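Local coordinates for protein thymine dioxygenase (Neurospora crassa, PDB 5C3R) that probably oxidises the methyl group of thymine as an iron- and 2-oxoglutarate-dependent dioxygenase, using molecular oxygen, at residues H216-S221 with A292-P297; Y123-E128 with N189-L194. All blocks are in the same frame, centred on the assembly; numbering follows the deposited sequence.

Contact 1: residues H216-S221 with A292-P297; sequences HTDYGS and AYFCNP. With NI (nickel (II) ion), chain E; HMU (5-hydroxymethyl uracil), chain G; AKG (2-oxoglutaric acid), chain F.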
loop_
_atom_site.group_PDB
_atom_site.type_symbol
_atom_site.label_atom_id
_atom_site.label_comp_id
_atom_site.label_asym_id
_atom_site.label_seq_id
_atom_site.Cartn_x
_atom_site.Cartn_y
_atom_site.Cartn_z
ATOM N N HIS A 216 -10.783 -2.089 0.369
ATOM C CA HIS A 216 -10.534 -0.708 0.729
ATOM C C HIS A 216 -9.853 -0.004 -0.425
ATOM O O HIS A 216 -9.436 -0.638 -1.398
ATOM C CB HIS A 216 -9.614 -0.645 1.942
ATOM C CG HIS A 216 -8.285 -1.288 1.705
ATOM N ND1 HIS A 216 -8.112 -2.653 1.688
ATOM C CD2 HIS A 216 -7.073 -0.753 1.440
ATOM C CE1 HIS A 216 -6.845 -2.933 1.449
ATOM N NE2 HIS A 216 -6.193 -1.798 1.294
ATOM N N THR A 217 -9.756 1.314 -0.299
ATOM C CA THR A 217 -8.847 2.111 -1.091
ATOM C C THR A 217 -7.755 2.600 -0.145
ATOM O O THR A 217 -8.026 2.834 1.039
ATOM C CB THR A 217 -9.567 3.318 -1.720
ATOM O OG1 THR A 217 -10.243 4.078 -0.704
ATOM C CG2 THR A 217 -10.575 2.850 -2.748
ATOM N N ASP A 218 -6.532 2.737 -0.654
ATOM C CA ASP A 218 -5.454 3.377 0.102
ATOM C C ASP A 218 -5.664 4.885 0.132
ATOM O O ASP A 218 -6.375 5.436 -0.716
ATOM C CB ASP A 218 -4.083 3.064 -0.508
ATOM C CG ASP A 218 -3.740 1.581 -0.461
ATOM O OD1 ASP A 218 -4.470 0.794 0.190
ATOM O OD2 ASP A 218 -2.733 1.202 -1.097
ATOM N N TYR A 219 -5.007 5.544 1.084
ATOM C CA TYR A 219 -5.303 6.931 1.442
ATOM C C TYR A 219 -4.408 7.966 0.769
ATOM O O TYR A 219 -4.855 9.083 0.507
ATOM C CB TYR A 219 -5.149 7.131 2.962
ATOM C CG TYR A 219 -5.820 6.099 3.830
ATOM C CD1 TYR A 219 -7.024 5.512 3.452
ATOM C CD2 TYR A 219 -5.267 5.729 5.050
ATOM C CE1 TYR A 219 -7.644 4.572 4.252
ATOM C CE2 TYR A 219 -5.883 4.786 5.854
ATOM C CZ TYR A 219 -7.070 4.213 5.449
ATOM O OH TYR A 219 -7.704 3.283 6.237
ATOM N N GLY A 220 -3.153 7.594 0.515
ATOM C CA GLY A 220 -2.096 8.547 0.177
ATOM C C GLY A 220 -1.930 8.847 -1.297
ATOM O O GLY A 220 -2.912 8.893 -2.043
ATOM N N SER A 221 -0.684 9.081 -1.713
ATOM C CA SER A 221 -0.368 9.364 -3.113
ATOM C C SER A 221 -0.246 8.052 -3.891
ATOM O O SER A 221 -1.047 7.781 -4.792
ATOM C CB SER A 221 0.918 10.188 -3.235
ATOM O OG SER A 221 1.982 9.601 -2.492
ATOM N N ALA A 292 3.604 -3.278 2.382
ATOM C CA ALA A 292 2.947 -2.121 1.794
ATOM C C ALA A 292 3.639 -0.862 2.274
ATOM O O ALA A 292 3.576 -0.520 3.451
ATOM C CB ALA A 292 1.478 -2.094 2.173
ATOM N N TYR A 293 4.306 -0.173 1.355
ATOM C CA TYR A 293 4.930 1.100 1.663
ATOM C C TYR A 293 3.995 2.213 1.204
ATOM O O TYR A 293 3.926 2.547 0.019
ATOM C CB TYR A 293 6.290 1.199 0.973
ATOM C CG TYR A 293 7.094 2.417 1.349
ATOM C CD1 TYR A 293 7.919 2.409 2.466
ATOM C CD2 TYR A 293 7.040 3.574 0.583
ATOM C CE1 TYR A 293 8.666 3.522 2.816
ATOM C CE2 TYR A 293 7.794 4.690 0.913
ATOM C CZ TYR A 293 8.606 4.660 2.033
ATOM O OH TYR A 293 9.356 5.766 2.376
ATOM N N PHE A 294 3.263 2.782 2.150
ATOM C CA PHE A 294 2.319 3.842 1.843
ATOM C C PHE A 294 3.072 5.150 1.666
ATOM O O PHE A 294 3.717 5.622 2.598
ATOM C CB PHE A 294 1.280 3.971 2.957
ATOM C CG PHE A 294 0.497 2.714 3.199
ATOM C CD1 PHE A 294 -0.274 2.165 2.192
ATOM C CD2 PHE A 294 0.528 2.082 4.434
ATOM C CE1 PHE A 294 -1.003 1.003 2.408
ATOM C CE2 PHE A 294 -0.201 0.930 4.656
ATOM C CZ PHE A 294 -0.962 0.387 3.640
ATOM N N CYS A 295 3.004 5.715 0.460
ATOM C CA CYS A 295 3.599 7.017 0.184
ATOM C C CYS A 295 2.530 8.110 0.320
ATOM O O CYS A 295 1.388 7.934 -0.126
ATOM C CB CYS A 295 4.222 7.049 -1.213
ATOM S SG CYS A 295 5.380 5.698 -1.598
ATOM N N ASN A 296 2.904 9.221 0.952
ATOM C CA ASN A 296 2.011 10.361 1.161
ATOM C C ASN A 296 2.677 11.683 0.783
ATOM O O ASN A 296 3.904 11.783 0.809
ATOM C CB ASN A 296 1.622 10.458 2.634
ATOM C CG ASN A 296 0.927 9.215 3.138
ATOM O OD1 ASN A 296 -0.131 8.838 2.632
ATOM N ND2 ASN A 296 1.502 8.583 4.153
ATOM N N PRO A 297 1.870 12.707 0.445
ATOM C CA PRO A 297 2.432 14.050 0.377
ATOM C C PRO A 297 2.958 14.465 1.746
ATOM O O PRO A 297 2.563 13.885 2.757
ATOM C CB PRO A 297 1.235 14.926 -0.023
ATOM C CG PRO A 297 0.238 13.995 -0.592
ATOM C CD PRO A 297 0.431 12.701 0.126
HETATM NI NI NI E . -4.188 -1.405 0.245
HETATM N N1 HMU G . -2.733 2.788 6.416
HETATM C C2 HMU G . -2.055 3.931 5.795
HETATM O O2 HMU G . -1.263 4.590 6.429
HETATM N N3 HMU G . -2.352 4.270 4.397
HETATM C C4 HMU G . -3.286 3.485 3.664
HETATM O O3 HMU G . -4.686 0.129 3.810
HETATM O O4 HMU G . -3.513 3.778 2.516
HETATM C C5 HMU G . -3.949 2.343 4.295
HETATM C CM5 HMU G . -4.945 1.486 3.541
HETATM C C6 HMU G . -3.650 2.016 5.680
HETATM C C1 AKG F . -2.867 -2.715 2.422
HETATM O O1 AKG F . -3.361 -1.578 2.273
HETATM O O2 AKG F . -2.221 -3.004 3.451
HETATM C C2 AKG F . -3.059 -3.723 1.365
HETATM O O5 AKG F . -3.745 -3.439 0.378
HETATM C C3 AKG F . -2.421 -5.095 1.522
HETATM C C4 AKG F . -2.363 -5.857 0.199
HETATM C C5 AKG F . -1.512 -7.110 0.301
HETATM O O3 AKG F . -1.197 -7.672 -0.763
HETATM O O4 AKG F . -1.148 -7.562 1.416
HETATM O O HOH W 1 -2.146 -1.266 -0.705
HETATM O O HOH W 2 -0.610 5.511 0.037
#
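The metal-binding His-X-Asp motif of a 2-oxoglutarate oxygenase meets strand 284-295 where the carboxylate of Asp218 crosses the edge of the Phe294 ring at nearly a right angle, OD2 lying 3.9 Å from CE1. Asp218 OD1 and His216 NE2 bind nickel, which occupies the place expected of iron, and His273 completes the protein's share of the site. The 2-oxoglutarate O1 and O5 chelate the metal, and a water bound to it donates to Asp218 OD2 at 2.6 Å. Thr223 and Asn255 also bond to OD2, fixing the turn of the carboxylate.

The 5-hydroxymethyl uracil is sandwiched between two aromatic rings, each in an offset stack: Phe294 CG approaches N3 of the base to 3.5 Å, and Tyr219 CD2 comes within 3.3 Å of C4 from the opposite face. Phe294 CG stands anti to its carbonyl carbon (chi1 -59°), which carries the ring from the strand under the base. Tyr219 N holds O4 of the base at 2.7 Å, and the hydroxymethyl O3 points into the metal site, 3.9 Å from nickel.

Farther along, Ser221 N donates to Cys295 O at 2.9 Å; the Ser221 hydroxyl adds a weak bond and a water a further one, so several donors converge on this carbonyl. Gly220 CA passes 3.2 Å from Asn296 OD1, of an amide whose ND2 bonds to Asp188 O; a CB modelled here would run into OD1 and Cys295 O. Metal, cosubstrate and base thus meet as in the two-histidine, one-carboxylate facial triad site of the double-stranded beta-helix (jelly-roll) fold.

Contact 2: residues Y123-E128 with N189-L194; sequences YEIGRE and NILRLL. With AKG (2-oxoglutaric acid), chain F; HMU (5-hydroxymethyl uracil), chain G.
Tyr123 to Ile125 pair antiparallel with Leu191 to Leu193, the short strand axes 4.6 Å apart, through two hydrogen-bonded pairs, Tyr123 with Leu193 and Ile125 with Leu191, flanking the non-hydrogen-bonded pair Glu124 and Arg192. These last two side chains run alongside each other on one face of the sheet. Arg192 NE donates to Glu124 OE1 at 2.9 Å in a salt bridge that meets the oxygen from above the carboxylate plane, and NH2 adds a weak bond. The bend at chi3 (-96°) turns the guanidinium so that NH1 reaches 2-oxoglutarate O2 at 2.9 Å, while uracil C6 lies over one of its faces, 3.5 Å from NH2. A water donating to Glu124 OE1 also accepts from N1 of the base. A leucine in place of Arg192 would probably leave the Glu124 carboxylate without its countercharge and 2-oxoglutarate O2 without this donor. On the other face, Ile125 CD1 packs on Leu191 CD2 at 4.0 Å, and Leu193 CD1 sits at the edge of the Tyr123 ring; helix 147-173 covers Ile125, Leu191 and Leu193. Strand 121-125 extends the sheet beside strand 190-200 and lines the ligand pocket, as in 2-oxoglutarate oxygenases built on the jelly roll.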
loop_
_atom_site.group_PDB
_atom_site.type_symbol
_atom_site.label_atom_id
_atom_site.label_comp_id
_atom_site.label_asym_id
_atom_site.label_seq_id
_atom_site.Cartn_x
_atom_site.Cartn_y
_atom_site.Cartn_z
ATOM N N TYR A 123 2.992 -4.497 11.230
ATOM C CA TYR A 123 3.909 -3.655 11.971
ATOM C C TYR A 123 4.314 -2.483 11.097
ATOM O O TYR A 123 4.873 -2.668 10.005
ATOM C CB TYR A 123 5.137 -4.448 12.393
ATOM C CG TYR A 123 6.147 -3.634 13.165
ATOM C CD1 TYR A 123 5.919 -3.285 14.493
ATOM C CD2 TYR A 123 7.334 -3.217 12.570
ATOM C CE1 TYR A 123 6.847 -2.547 15.210
ATOM C CE2 TYR A 123 8.266 -2.469 13.279
ATOM C CZ TYR A 123 8.019 -2.142 14.600
ATOM O OH TYR A 123 8.942 -1.403 15.307
ATOM N N GLU A 124 4.048 -1.277 11.586
ATOM C CA GLU A 124 4.225 -0.079 10.783
ATOM C C GLU A 124 5.360 0.811 11.278
ATOM O O GLU A 124 5.453 1.124 12.462
ATOM C CB GLU A 124 2.908 0.674 10.708
ATOM C CG GLU A 124 1.885 -0.116 9.907
ATOM C CD GLU A 124 0.481 0.422 10.016
ATOM O OE1 GLU A 124 -0.150 0.628 8.959
ATOM O OE2 GLU A 124 0.012 0.626 11.150
ATOM N N ILE A 125 6.217 1.198 10.337
ATOM C CA ILE A 125 7.401 2.006 10.585
ATOM C C ILE A 125 7.275 3.313 9.808
ATOM O O ILE A 125 7.080 3.286 8.593
ATOM C CB ILE A 125 8.660 1.270 10.082
ATOM C CG1 ILE A 125 8.933 0.029 10.934
ATOM C CG2 ILE A 125 9.871 2.188 10.075
ATOM C CD1 ILE A 125 9.782 -1.009 10.232
ATOM N N GLY A 126 7.394 4.442 10.509
ATOM C CA GLY A 126 7.439 5.765 9.881
ATOM C C GLY A 126 8.875 6.248 9.778
ATOM O O GLY A 126 9.801 5.530 10.160
ATOM N N ARG A 127 9.074 7.461 9.263
ATOM C CA ARG A 127 10.423 8.044 9.224
ATOM C C ARG A 127 10.903 8.314 10.643
ATOM O O ARG A 127 10.110 8.677 11.505
ATOM C CB ARG A 127 10.482 9.316 8.368
ATOM C CG ARG A 127 9.787 10.532 8.946
ATOM C CD ARG A 127 9.974 11.738 8.034
ATOM N NE ARG A 127 9.046 12.821 8.365
ATOM C CZ ARG A 127 9.322 13.865 9.143
ATOM N NH1 ARG A 127 10.520 14.012 9.697
ATOM N NH2 ARG A 127 8.389 14.782 9.361
ATOM N N GLU A 128 12.203 8.135 10.865
ATOM C CA GLU A 128 12.793 8.144 12.205
ATOM C C GLU A 128 12.740 9.478 12.933
ATOM O O GLU A 128 12.669 9.513 14.167
ATOM C CB GLU A 128 14.259 7.713 12.129
ATOM C CG GLU A 128 14.451 6.218 11.968
ATOM C CD GLU A 128 14.454 5.483 13.297
ATOM O OE1 GLU A 128 13.367 5.246 13.868
ATOM O OE2 GLU A 128 15.554 5.123 13.758
ATOM N N ASN A 189 6.084 8.877 4.962
ATOM C CA ASN A 189 5.566 7.633 4.427
ATOM C C ASN A 189 5.474 6.601 5.527
ATOM O O ASN A 189 6.034 6.796 6.607
ATOM C CB ASN A 189 6.486 7.137 3.316
ATOM C CG ASN A 189 6.713 8.184 2.242
ATOM O OD1 ASN A 189 5.828 8.980 1.938
ATOM N ND2 ASN A 189 7.906 8.198 1.673
ATOM N N ILE A 190 4.764 5.508 5.258
ATOM C CA ILE A 190 4.586 4.444 6.245
ATOM C C ILE A 190 4.915 3.089 5.634
ATOM O O ILE A 190 4.292 2.662 4.668
ATOM C CB ILE A 190 3.154 4.430 6.817
ATOM C CG1 ILE A 190 2.847 5.743 7.552
ATOM C CG2 ILE A 190 2.941 3.244 7.751
ATOM C CD1 ILE A 190 3.648 5.971 8.819
ATOM N N LEU A 191 5.913 2.431 6.213
ATOM C CA LEU A 191 6.319 1.090 5.820
ATOM C C LEU A 191 5.511 0.098 6.645
ATOM O O LEU A 191 5.765 -0.071 7.842
ATOM C CB LEU A 191 7.820 0.917 6.074
ATOM C CG LEU A 191 8.472 -0.456 5.946
ATOM C CD1 LEU A 191 8.307 -1.021 4.544
ATOM C CD2 LEU A 191 9.947 -0.328 6.303
ATOM N N ARG A 192 4.531 -0.541 6.009
ATOM C CA ARG A 192 3.705 -1.540 6.675
ATOM C C ARG A 192 4.175 -2.950 6.332
ATOM O O ARG A 192 4.011 -3.414 5.207
ATOM C CB ARG A 192 2.234 -1.371 6.289
ATOM C CG ARG A 192 1.307 -2.413 6.911
ATOM C CD ARG A 192 -0.122 -2.315 6.398
ATOM N NE ARG A 192 -0.991 -1.525 7.275
ATOM C CZ ARG A 192 -2.306 -1.363 7.094
ATOM N NH1 ARG A 192 -2.935 -1.919 6.056
ATOM N NH2 ARG A 192 -3.001 -0.628 7.953
ATOM N N LEU A 193 4.753 -3.630 7.313
ATOM C CA LEU A 193 5.085 -5.045 7.179
ATOM C C LEU A 193 3.828 -5.841 7.489
ATOM O O LEU A 193 3.116 -5.525 8.441
ATOM C CB LEU A 193 6.205 -5.437 8.143
ATOM C CG LEU A 193 7.481 -4.594 8.085
ATOM C CD1 LEU A 193 8.449 -5.068 9.152
ATOM C CD2 LEU A 193 8.138 -4.657 6.717
ATOM N N LEU A 194 3.550 -6.858 6.677
ATOM C CA LEU A 194 2.337 -7.654 6.819
ATOM C C LEU A 194 2.660 -9.135 6.863
ATOM O O LEU A 194 3.503 -9.627 6.114
ATOM C CB LEU A 194 1.377 -7.387 5.658
ATOM C CG LEU A 194 0.522 -6.122 5.752
ATOM C CD1 LEU A 194 0.137 -5.615 4.367
ATOM C CD2 LEU A 194 -0.717 -6.385 6.590
HETATM C C1 AKG F . -2.867 -2.715 2.422
HETATM O O1 AKG F . -3.361 -1.578 2.273
HETATM O O2 AKG F . -2.221 -3.004 3.451
HETATM C C2 AKG F . -3.059 -3.723 1.365
HETATM O O5 AKG F . -3.745 -3.439 0.378
HETATM C C3 AKG F . -2.421 -5.095 1.522
HETATM C C4 AKG F . -2.363 -5.857 0.199
HETATM C C5 AKG F . -1.512 -7.110 0.301
HETATM O O3 AKG F . -1.197 -7.672 -0.763
HETATM O O4 AKG F . -1.148 -7.562 1.416
HETATM N N1 HMU G . -2.733 2.788 6.416
HETATM C C2 HMU G . -2.055 3.931 5.795
HETATM O O2 HMU G . -1.263 4.590 6.429
HETATM N N3 HMU G . -2.352 4.270 4.397
HETATM C C4 HMU G . -3.286 3.485 3.664
HETATM O O3 HMU G . -4.686 0.129 3.810
HETATM O O4 HMU G . -3.513 3.778 2.516
HETATM C C5 HMU G . -3.949 2.343 4.295
HETATM C CM5 HMU G . -4.945 1.486 3.541
HETATM C C6 HMU G . -3.650 2.016 5.680
HETATM O O HOH W 3 -1.953 2.419 8.990
HETATM O O HOH W 4 6.496 8.819 8.540
#

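In the fold
Leaving strand 121-125, the chain runs through a stretch about half helical and without strand that includes helix 147-173 and returns on strand 190-200, so contact 2 closes a loop of 60 residues. Only afterwards does the chain enter the metal-binding loop at the end of strand 213-216, pass through the strands of the second half, and come back on strand 284-295, where contact 1 closes a loop of 70 residues. The two loops follow in series, neither nesting nor crossing. Strands 190-200 and 284-295 are neighbours in the large sheet: Arg192 N lies 2.7 Å from Ala292 O, a probable hydrogen bond. Together the contacts join the N-terminal region to the metal-bearing core around shared ligands.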